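Local coordinates for tail fiber protein (Acinetobacter phage AM24, PDB 5W5P) that probably recognises, and may degrade, the capsular polysaccharide of Acinetobacter baumannii as the phage's trimeric tailspike, at residues I476-R490 / G526-A538. Numbering follows the deposited sequence.
Sequences IDTNLISNLASQSSR and GIGTGATTDVYVA
Val535 packs CG2 against Thr478 and Ile481, 3.6 Å from Thr478 CB and 3.7 Å from Ile481 CG2, while its CG1 meets the aliphatic CD of Arg490, whose side chain crosses at about a right angle. Two residues along the strand, Val537 CG2 meets Thr478 CG2 and its CG1 lies near Ile476 CD1. With OG placed beside its own backbone N (chi1 -58°), the Ser482 hydroxyl faces the 533-535 backbone and donates to Thr533 O at 2.8 Å, from above the carbonyl plane. A water donates to this hydroxyl and to Thr478 OG1, itself bonded to Thr576 O, and accepts from Val535 N. Farther out, the extended Gln487 spans to the 526-531 loop: its OE1 takes the N-H of Gly526 at 3.0 Å and, weakly, that of Ile527, while NE2 donates to Ile527 O at 3.2 Å, in the carbonyl plane. Arg490 NE and NH2 both bond Leu484 O in the guanidinium plane, helping to set CD against Val535, and an ST turn, Asp534 N to Thr532 OG1, fixes the backbone around Thr533. In the C-terminal domain, side-chain-to-backbone bonds thus tie the turns after strand 470-477 to the loop leading into strand 535-546, beside a buried aliphatic core.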
ATOM      1  N   ILE A 476      15.270  -9.855  39.564  1.00 44.94           N
ATOM      2  CA  ILE A 476      15.477  -8.870  38.516  1.00 46.30           C
ATOM      3  C   ILE A 476      16.976  -8.644  38.367  1.00 50.44           C
ATOM      4  O   ILE A 476      17.766  -8.924  39.274  1.00 56.33           O
ATOM      5  CB  ILE A 476      14.745  -7.545  38.810  1.00 47.46           C
ATOM      6  CG1 ILE A 476      15.360  -6.852  40.025  1.00 42.80           C
ATOM      7  CG2 ILE A 476      13.253  -7.794  39.029  1.00 45.46           C
ATOM      8  CD1 ILE A 476      14.638  -5.589  40.432  1.00 42.30           C
ATOM      9  N   ASP A 477      17.372  -8.134  37.203  1.00 49.22           N
ATOM     10  CA  ASP A 477      18.779  -7.903  36.904  1.00 49.42           C
ATOM     11  C   ASP A 477      18.992  -6.472  36.435  1.00 48.89           C
ATOM     12  O   ASP A 477      18.143  -5.895  35.749  1.00 49.38           O
ATOM     13  CB  ASP A 477      19.294  -8.881  35.842  1.00 51.16           C
ATOM     14  CG  ASP A 477      20.773  -9.185  35.998  1.00 52.81           C
ATOM     15  OD1 ASP A 477      21.521  -8.303  36.470  1.00 52.78           O
ATOM     16  OD2 ASP A 477      21.185 -10.312  35.653  1.00 54.21           O
ATOM     17  N   THR A 478      20.139  -5.907  36.813  1.00 48.80           N
ATOM     18  CA  THR A 478      20.515  -4.548  36.440  1.00 46.31           C
ATOM     19  C   THR A 478      21.734  -4.514  35.526  1.00 48.55           C
ATOM     20  O   THR A 478      22.246  -3.427  35.233  1.00 47.39           O
ATOM     21  CB  THR A 478      20.788  -3.710  37.694  1.00 46.18           C
ATOM     22  OG1 THR A 478      21.969  -4.194  38.350  1.00 45.66           O
ATOM     23  CG2 THR A 478      19.614  -3.790  38.659  1.00 44.10           C
ATOM     24  N   ASN A 479      22.203  -5.678  35.065  1.00 50.15           N
ATOM     25  CA  ASN A 479      23.466  -5.741  34.336  1.00 50.05           C
ATOM     26  C   ASN A 479      23.406  -4.955  33.031  1.00 49.95           C
ATOM     27  O   ASN A 479      24.407  -4.367  32.608  1.00 52.19           O
ATOM     28  CB  ASN A 479      23.841  -7.199  34.069  1.00 54.80           C
ATOM     29  CG  ASN A 479      22.881  -7.890  33.111  1.00 56.43           C
ATOM     30  OD1 ASN A 479      21.663  -7.758  33.232  1.00 60.03           O
ATOM     31  ND2 ASN A 479      23.428  -8.627  32.148  1.00 53.79           N
ATOM     32  N   LEU A 480      22.246  -4.934  32.377  1.00 51.66           N
ATOM     33  CA  LEU A 480      22.118  -4.177  31.137  1.00 49.90           C
ATOM     34  C   LEU A 480      21.943  -2.684  31.396  1.00 48.03           C
ATOM     35  O   LEU A 480      22.327  -1.869  30.551  1.00 46.59           O
ATOM     36  CB  LEU A 480      20.959  -4.732  30.309  1.00 45.41           C
ATOM     37  CG  LEU A 480      21.154  -6.212  29.963  1.00 46.03           C
ATOM     38  CD1 LEU A 480      20.034  -6.729  29.095  1.00 42.35           C
ATOM     39  CD2 LEU A 480      22.504  -6.444  29.293  1.00 44.08           C
ATOM     40  N   ILE A 481      21.379  -2.308  32.548  1.00 48.09           N
ATOM     41  CA  ILE A 481      21.368  -0.901  32.942  1.00 48.35           C
ATOM     42  C   ILE A 481      22.793  -0.388  33.092  1.00 52.63           C
ATOM     43  O   ILE A 481      23.145   0.682  32.581  1.00 55.58           O
ATOM     44  CB  ILE A 481      20.566  -0.705  34.240  1.00 46.38           C
ATOM     45  CG1 ILE A 481      19.117  -1.155  34.058  1.00 47.07           C
ATOM     46  CG2 ILE A 481      20.606   0.750  34.672  1.00 43.35           C
ATOM     47  CD1 ILE A 481      18.273  -0.954  35.306  1.00 47.97           C
ATOM     48  N   SER A 482      23.636  -1.146  33.801  1.00 52.07           N
ATOM     49  CA  SER A 482      25.036  -0.768  33.961  1.00 53.90           C
ATOM     50  C   SER A 482      25.788  -0.740  32.636  1.00 56.66           C
ATOM     51  O   SER A 482      26.787  -0.022  32.520  1.00 61.40           O
ATOM     52  CB  SER A 482      25.735  -1.727  34.926  1.00 55.25           C
ATOM     53  OG  SER A 482      25.091  -1.737  36.187  1.00 56.51           O
ATOM     54  N   ASN A 483      25.329  -1.498  31.636  1.00 55.37           N
ATOM     55  CA  ASN A 483      26.016  -1.547  30.352  1.00 54.54           C
ATOM     56  C   ASN A 483      25.808  -0.285  29.522  1.00 51.95           C
ATOM     57  O   ASN A 483      26.602  -0.024  28.615  1.00 51.87           O
ATOM     58  CB  ASN A 483      25.555  -2.770  29.560  1.00 59.80           C
ATOM     59  CG  ASN A 483      26.491  -3.951  29.716  1.00 67.61           C
ATOM     60  OD1 ASN A 483      27.052  -4.445  28.735  1.00 73.30           O
ATOM     61  ND2 ASN A 483      26.678  -4.404  30.954  1.00 66.94           N
ATOM     62  N   LEU A 484      24.764   0.496  29.805  1.00 52.86           N
ATOM     63  CA  LEU A 484      24.511   1.716  29.050  1.00 51.03           C
ATOM     64  C   LEU A 484      25.676   2.690  29.191  1.00 51.24           C
ATOM     65  O   LEU A 484      26.320   2.777  30.240  1.00 56.21           O
ATOM     66  CB  LEU A 484      23.217   2.380  29.521  1.00 43.34           C
ATOM     67  CG  LEU A 484      21.966   1.509  29.417  1.00 45.69           C
ATOM     68  CD1 LEU A 484      20.739   2.268  29.903  1.00 43.95           C
ATOM     69  CD2 LEU A 484      21.776   1.028  27.992  1.00 42.03           C
ATOM     70  N   ALA A 485      25.941   3.433  28.116  1.00 49.59           N
ATOM     71  CA  ALA A 485      27.112   4.305  28.095  1.00 51.69           C
ATOM     72  C   ALA A 485      26.902   5.539  28.966  1.00 55.09           C
ATOM     73  O   ALA A 485      27.786   5.917  29.741  1.00 60.15           O
ATOM     74  CB  ALA A 485      27.441   4.708  26.658  1.00 46.29           C
ATOM     75  N   SER A 486      25.738   6.173  28.860  1.00 55.35           N
ATOM     76  CA  SER A 486      25.481   7.439  29.534  1.00 57.95           C
ATOM     77  C   SER A 486      24.881   7.217  30.914  1.00 58.43           C
ATOM     78  O   SER A 486      24.014   6.357  31.101  1.00 56.72           O
ATOM     79  CB  SER A 486      24.544   8.314  28.699  1.00 62.78           C
ATOM     80  OG  SER A 486      25.283   9.092  27.774  1.00 70.78           O
ATOM     81  N   GLN A 487      25.345   8.014  31.882  1.00 58.26           N
ATOM     82  CA  GLN A 487      24.792   7.932  33.231  1.00 57.41           C
ATOM     83  C   GLN A 487      23.318   8.313  33.250  1.00 52.62           C
ATOM     84  O   GLN A 487      22.518   7.680  33.949  1.00 50.72           O
ATOM     85  CB  GLN A 487      25.588   8.826  34.185  1.00 58.65           C
ATOM     86  CG  GLN A 487      26.896   8.217  34.669  1.00 57.51           C
ATOM     87  CD  GLN A 487      27.693   9.168  35.542  1.00 56.08           C
ATOM     88  OE1 GLN A 487      27.443  10.374  35.553  1.00 57.36           O
ATOM     89  NE2 GLN A 487      28.667   8.631  36.269  1.00 54.48           N
ATOM     90  N   SER A 488      22.935   9.331  32.476  1.00 52.49           N
ATOM     91  CA  SER A 488      21.564   9.827  32.513  1.00 54.11           C
ATOM     92  C   SER A 488      20.551   8.843  31.937  1.00 51.97           C
ATOM     93  O   SER A 488      19.351   9.013  32.172  1.00 47.26           O
ATOM     94  CB  SER A 488      21.474  11.161  31.771  1.00 54.60           C
ATOM     95  OG  SER A 488      22.051  11.066  30.481  1.00 56.55           O
ATOM     96  N   SER A 489      20.994   7.823  31.204  1.00 52.48           N
ATOM     97  CA  SER A 489      20.082   6.844  30.629  1.00 51.31           C
ATOM     98  C   SER A 489      19.739   5.698  31.570  1.00 52.45           C
ATOM     99  O   SER A 489      18.832   4.920  31.260  1.00 51.22           O
ATOM    100  CB  SER A 489      20.668   6.253  29.340  1.00 47.39           C
ATOM    101  OG  SER A 489      21.362   7.230  28.596  1.00 49.95           O
ATOM    102  N   ARG A 490      20.432   5.572  32.704  1.00 50.61           N
ATOM    103  CA  ARG A 490      20.339   4.345  33.488  1.00 47.06           C
ATOM    104  C   ARG A 490      19.114   4.325  34.396  1.00 45.36           C
ATOM    105  O   ARG A 490      18.367   3.342  34.412  1.00 45.86           O
ATOM    106  CB  ARG A 490      21.614   4.156  34.306  1.00 45.80           C
ATOM    107  CG  ARG A 490      22.878   4.174  33.466  1.00 46.08           C
ATOM    108  CD  ARG A 490      23.991   3.372  34.107  1.00 45.74           C
ATOM    109  NE  ARG A 490      25.194   3.369  33.280  1.00 47.71           N
ATOM    110  CZ  ARG A 490      26.314   4.019  33.587  1.00 50.55           C
ATOM    111  NH1 ARG A 490      26.388   4.726  34.707  1.00 47.89           N
ATOM    112  NH2 ARG A 490      27.359   3.962  32.772  1.00 47.49           N
ATOM    113  N   GLY A 526      26.015  12.461  37.095  1.00 53.72           N
ATOM    114  CA  GLY A 526      26.675  13.744  37.228  1.00 49.95           C
ATOM    115  C   GLY A 526      28.027  13.692  37.897  1.00 58.70           C
ATOM    116  O   GLY A 526      28.531  14.731  38.343  1.00 57.11           O
ATOM    117  N   ILE A 527      28.641  12.513  37.975  1.00 55.37           N
ATOM    118  CA  ILE A 527      29.852  12.292  38.755  1.00 55.05           C
ATOM    119  C   ILE A 527      30.966  11.850  37.818  1.00 55.93           C
ATOM    120  O   ILE A 527      30.804  10.882  37.066  1.00 55.64           O
ATOM    121  CB  ILE A 527      29.623  11.245  39.859  1.00 58.96           C
ATOM    122  CG1 ILE A 527      28.619  11.770  40.886  1.00 59.54           C
ATOM    123  CG2 ILE A 527      30.937  10.876  40.529  1.00 66.55           C
ATOM    124  CD1 ILE A 527      28.218  10.742  41.909  1.00 62.88           C
ATOM    125  N   GLY A 528      32.092  12.553  37.870  1.00 57.35           N
ATOM    126  CA  GLY A 528      33.258  12.173  37.099  1.00 57.51           C
ATOM    127  C   GLY A 528      34.166  11.229  37.859  1.00 59.27           C
ATOM    128  O   GLY A 528      34.051  10.007  37.734  1.00 56.80           O
ATOM    129  N   THR A 529      35.067  11.784  38.665  1.00 63.79           N
ATOM    130  CA  THR A 529      35.988  10.960  39.437  1.00 64.95           C
ATOM    131  C   THR A 529      35.228  10.163  40.491  1.00 63.42           C
ATOM    132  O   THR A 529      34.446  10.723  41.263  1.00 60.51           O
ATOM    133  CB  THR A 529      37.051  11.834  40.098  1.00 67.18           C
ATOM    134  OG1 THR A 529      37.779  12.541  39.086  1.00 74.54           O
ATOM    135  CG2 THR A 529      38.018  10.978  40.897  1.00 64.71           C
ATOM    136  N   GLY A 530      35.448   8.847  40.505  1.00 65.37           N
ATOM    137  CA  GLY A 530      34.854   7.972  41.495  1.00 64.44           C
ATOM    138  C   GLY A 530      33.536   7.339  41.104  1.00 63.93           C
ATOM    139  O   GLY A 530      32.996   6.541  41.884  1.00 61.04           O
ATOM    140  N   ALA A 531      32.999   7.662  39.931  1.00 62.38           N
ATOM    141  CA  ALA A 531      31.714   7.116  39.522  1.00 60.88           C
ATOM    142  C   ALA A 531      31.813   5.615  39.280  1.00 57.71           C
ATOM    143  O   ALA A 531      32.863   5.089  38.901  1.00 57.89           O
ATOM    144  CB  ALA A 531      31.209   7.819  38.261  1.00 53.06           C
ATOM    145  N   THR A 532      30.703   4.924  39.507  1.00 56.55           N
ATOM    146  CA  THR A 532      30.622   3.489  39.291  1.00 56.81           C
ATOM    147  C   THR A 532      29.486   3.183  38.329  1.00 58.07           C
ATOM    148  O   THR A 532      28.546   3.968  38.174  1.00 58.49           O
ATOM    149  CB  THR A 532      30.397   2.729  40.604  1.00 55.60           C
ATOM    150  OG1 THR A 532      30.216   1.335  40.322  1.00 55.73           O
ATOM    151  CG2 THR A 532      29.160   3.255  41.304  1.00 53.03           C
ATOM    152  N   THR A 533      29.582   2.019  37.682  1.00 59.40           N
ATOM    153  CA  THR A 533      28.517   1.557  36.800  1.00 57.56           C
ATOM    154  C   THR A 533      27.394   0.855  37.551  1.00 57.02           C
ATOM    155  O   THR A 533      26.310   0.678  36.985  1.00 56.22           O
ATOM    156  CB  THR A 533      29.068   0.602  35.740  1.00 56.61           C
ATOM    157  OG1 THR A 533      29.608  -0.562  36.380  1.00 54.11           O
ATOM    158  CG2 THR A 533      30.146   1.279  34.908  1.00 58.45           C
ATOM    159  N   ASP A 534      27.631   0.438  38.795  1.00 56.47           N
ATOM    160  CA  ASP A 534      26.595  -0.238  39.564  1.00 55.44           C
ATOM    161  C   ASP A 534      25.402   0.686  39.772  1.00 52.22           C
ATOM    162  O   ASP A 534      25.558   1.883  40.021  1.00 55.10           O
ATOM    163  CB  ASP A 534      27.140  -0.693  40.922  1.00 57.86           C
ATOM    164  CG  ASP A 534      28.333  -1.628  40.799  1.00 59.48           C
ATOM    165  OD1 ASP A 534      28.504  -2.253  39.733  1.00 60.57           O
ATOM    166  OD2 ASP A 534      29.100  -1.741  41.778  1.00 59.30           O
ATOM    167  N   VAL A 535      24.202   0.125  39.660  1.00 50.07           N
ATOM    168  CA  VAL A 535      22.969   0.842  39.953  1.00 52.34           C
ATOM    169  C   VAL A 535      22.206   0.065  41.017  1.00 55.03           C
ATOM    170  O   VAL A 535      22.207  -1.170  41.019  1.00 58.71           O
ATOM    171  CB  VAL A 535      22.105   1.051  38.692  1.00 48.65           C
ATOM    172  CG1 VAL A 535      22.742   2.107  37.793  1.00 45.36           C
ATOM    173  CG2 VAL A 535      21.909  -0.264  37.952  1.00 44.93           C
ATOM    174  N   TYR A 536      21.555   0.789  41.916  1.00 52.32           N
ATOM    175  CA  TYR A 536      20.958   0.194  43.100  1.00 53.26           C
ATOM    176  C   TYR A 536      19.439   0.262  43.029  1.00 54.94           C
ATOM    177  O   TYR A 536      18.867   1.151  42.392  1.00 54.08           O
ATOM    178  CB  TYR A 536      21.478   0.888  44.360  1.00 50.15           C
ATOM    179  CG  TYR A 536      22.977   1.090  44.326  1.00 53.90           C
ATOM    180  CD1 TYR A 536      23.843   0.044  44.632  1.00 56.09           C
ATOM    181  CD2 TYR A 536      23.529   2.316  43.972  1.00 52.77           C
ATOM    182  CE1 TYR A 536      25.218   0.214  44.597  1.00 52.70           C
ATOM    183  CE2 TYR A 536      24.905   2.494  43.932  1.00 51.93           C
ATOM    184  CZ  TYR A 536      25.743   1.437  44.246  1.00 52.25           C
ATOM    185  OH  TYR A 536      27.112   1.599  44.213  1.00 54.69           O
ATOM    186  N   VAL A 537      18.794  -0.700  43.689  1.00 52.70           N
ATOM    187  CA  VAL A 537      17.346  -0.852  43.671  1.00 50.32           C
ATOM    188  C   VAL A 537      16.823  -0.785  45.098  1.00 53.26           C
ATOM    189  O   VAL A 537      17.404  -1.379  46.013  1.00 50.22           O
ATOM    190  CB  VAL A 537      16.924  -2.179  43.005  1.00 49.14           C
ATOM    191  CG1 VAL A 537      15.427  -2.415  43.171  1.00 43.34           C
ATOM    192  CG2 VAL A 537      17.319  -2.194  41.534  1.00 47.38           C
ATOM    193  N   ALA A 538      15.725  -0.056  45.284  1.00 54.73           N
ATOM    194  CA  ALA A 538      14.933  -0.101  46.504  1.00 49.62           C
ATOM    195  C   ALA A 538      13.522  -0.541  46.138  1.00 49.37           C
ATOM    196  O   ALA A 538      12.916   0.015  45.216  1.00 53.16           O
ATOM    197  CB  ALA A 538      14.908   1.258  47.205  1.00 45.48           C
TER
HETATM  198  O   HOH W   1      24.315  -2.664  38.718  1.00 42.64           O